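Local coordinates for protein sulfide-quinone reductase (Aquifex aeolicus, PDB 3HYW) that oxidises hydrogen sulfide with the help of a quinone, using a bound FAD and building up polysulfur on active-site cysteines, at residues V146-I151 with M182-S187. Residues are numbered along the deposited sequence; the frame is centred on the assembly and turned at random.
Sequences VVIGAI and MTFITS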
loop_
_atom_site.group_PDB
_atom_site.type_symbol
_atom_site.label_atom_id
_atom_site.label_comp_id
_atom_site.label_asym_id
_atom_site.label_seq_id
_atom_site.Cartn_x
_atom_site.Cartn_y
_atom_site.Cartn_z
ATOM N N VAL A 146 -5.503 9.883 23.619
ATOM C CA VAL A 146 -5.342 11.114 22.856
ATOM C C VAL A 146 -6.020 10.968 21.502
ATOM O O VAL A 146 -5.925 9.921 20.851
ATOM C CB VAL A 146 -3.851 11.478 22.688
ATOM C CG1 VAL A 146 -3.653 12.575 21.640
ATOM C CG2 VAL A 146 -3.284 11.925 24.012
ATOM N N VAL A 147 -6.740 12.010 21.103
ATOM C CA VAL A 147 -7.216 12.120 19.731
ATOM C C VAL A 147 -6.927 13.499 19.160
ATOM O O VAL A 147 -7.146 14.529 19.801
ATOM C CB VAL A 147 -8.702 11.646 19.549
ATOM C CG1 VAL A 147 -9.560 12.095 20.685
ATOM C CG2 VAL A 147 -9.281 12.091 18.215
ATOM N N ILE A 148 -6.388 13.492 17.951
ATOM C CA ILE A 148 -5.932 14.697 17.283
ATOM C C ILE A 148 -6.528 14.652 15.884
ATOM O O ILE A 148 -6.768 13.579 15.354
ATOM C CB ILE A 148 -4.370 14.742 17.248
ATOM C CG1 ILE A 148 -3.814 14.892 18.672
ATOM C CG2 ILE A 148 -3.854 15.887 16.362
ATOM C CD1 ILE A 148 -2.396 14.376 18.859
ATOM N N GLY A 149 -6.792 15.808 15.290
ATOM C CA GLY A 149 -7.196 15.808 13.899
ATOM C C GLY A 149 -7.788 17.091 13.378
ATOM O O GLY A 149 -7.436 18.188 13.818
ATOM N N ALA A 150 -8.692 16.927 12.421
ATOM C CA ALA A 150 -9.289 18.039 11.705
ATOM C C ALA A 150 -10.797 17.852 11.585
ATOM O O ALA A 150 -11.282 16.759 11.285
ATOM C CB ALA A 150 -8.659 18.165 10.335
ATOM N N ILE A 151 -11.526 18.930 11.851
ATOM C CA ILE A 151 -12.975 18.959 11.702
ATOM C C ILE A 151 -13.300 19.156 10.210
ATOM O O ILE A 151 -12.385 19.367 9.404
ATOM C CB ILE A 151 -13.622 20.067 12.607
ATOM C CG1 ILE A 151 -13.217 21.478 12.144
ATOM C CG2 ILE A 151 -13.248 19.846 14.073
ATOM C CD1 ILE A 151 -14.006 22.607 12.800
ATOM N N MET A 182 -3.290 6.621 20.914
ATOM C CA MET A 182 -3.352 7.770 20.027
ATOM C C MET A 182 -4.179 7.461 18.798
ATOM O O MET A 182 -3.982 6.429 18.141
ATOM C CB MET A 182 -1.950 8.232 19.626
ATOM C CG MET A 182 -1.168 8.857 20.762
ATOM S SD MET A 182 0.413 9.568 20.266
ATOM C CE MET A 182 -0.168 10.947 19.277
ATOM N N THR A 183 -5.104 8.368 18.497
ATOM C CA THR A 183 -5.984 8.238 17.349
ATOM C C THR A 183 -6.043 9.555 16.590
ATOM O O THR A 183 -6.212 10.625 17.179
ATOM C CB THR A 183 -7.410 7.779 17.765
ATOM O OG1 THR A 183 -7.323 6.509 18.420
ATOM C CG2 THR A 183 -8.331 7.652 16.546
ATOM N N PHE A 184 -5.893 9.459 15.276
ATOM C CA PHE A 184 -5.955 10.611 14.397
ATOM C C PHE A 184 -7.276 10.560 13.643
ATOM O O PHE A 184 -7.589 9.548 13.021
ATOM C CB PHE A 184 -4.768 10.574 13.430
ATOM C CG PHE A 184 -4.550 11.854 12.683
ATOM C CD1 PHE A 184 -3.757 12.860 13.226
ATOM C CD2 PHE A 184 -5.108 12.046 11.425
ATOM C CE1 PHE A 184 -3.549 14.060 12.538
ATOM C CE2 PHE A 184 -4.899 13.236 10.730
ATOM C CZ PHE A 184 -4.115 14.242 11.289
ATOM N N ILE A 185 -8.061 11.634 13.723
ATOM C CA ILE A 185 -9.374 11.681 13.054
ATOM C C ILE A 185 -9.443 12.886 12.120
ATOM O O ILE A 185 -9.275 14.026 12.546
ATOM C CB ILE A 185 -10.559 11.730 14.058
ATOM C CG1 ILE A 185 -10.477 10.575 15.060
ATOM C CG2 ILE A 185 -11.900 11.701 13.304
ATOM C CD1 ILE A 185 -11.662 10.489 16.013
ATOM N N THR A 186 -9.686 12.627 10.843
ATOM C CA THR A 186 -9.639 13.700 9.851
ATOM C C THR A 186 -10.816 13.725 8.868
ATOM O O THR A 186 -11.415 12.687 8.548
ATOM C CB THR A 186 -8.282 13.689 9.090
ATOM O OG1 THR A 186 -8.251 14.768 8.150
ATOM C CG2 THR A 186 -8.064 12.350 8.367
ATOM N N SER A 187 -11.140 14.936 8.417
ATOM C CA SER A 187 -12.092 15.171 7.338
ATOM C C SER A 187 -11.528 14.770 5.967
ATOM O O SER A 187 -12.288 14.542 5.023
ATOM C CB SER A 187 -12.507 16.642 7.330
ATOM O OG SER A 187 -11.392 17.497 7.573
HETATM O O HOH W 1 -6.847 7.387 21.211
#
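The Phe-184 ring overlaps the adjacent strand, with CA of Gly-149 over one of its faces, offset toward the rim, and Phe-184 CE1 lies 4.2 Å from Ile-148 CG2. Its CG lies anti to the backbone N (chi1 -167°), which swings the ring toward Ile-148 and Gly-149. The two segments are adjacent parallel strands joined by a beta-alpha-beta crossover through helix 158-173, in the mixed sheet of the pyridine nucleotide-disulphide oxidoreductase fold; strands 247-255 and 216-218 flank the pair. Four backbone bonds zip it together, alternating in direction: Thr-183 N to Val-146 O, Ile-148 N to Thr-183 O, Ile-185 N to Ile-148 O (2.8 Å) and Ala-150 N to Ile-185 O. Val-146 O is gripped twice, also accepting a bond from a water that bridges to Thr-183 OG1.

The face carrying Val-146, Ile-148, Met-182 and Phe-184 packs against the crossover helix, including Ala-160 and Ala-164. Here the bent end of Met-182 (chi3 68°) sets CE 4.1 Å from CD1 of Ile-148, the two side chains running alongside each other. On the other face, Val-147 CG2 meets Ile-185 CD1 at 3.6 Å, and Ile-218 adjoins Ile-185. Gly-149 CA makes a close CA-H...O contact with Ile-185 O (3.1 Å); a side chain there would collide with that oxygen and, at the backbone angles of Gly-149, with the preceding carbonyl O. The side chain of Ala-150 lies about 10 Å from the bound octathiocane. Past the Ala-150 to Ile-185 bond the two segments stay linked: Ser-187 OG donates to Ile-151 O at 2.8 Å, approaching from 52° above the carbonyl plane.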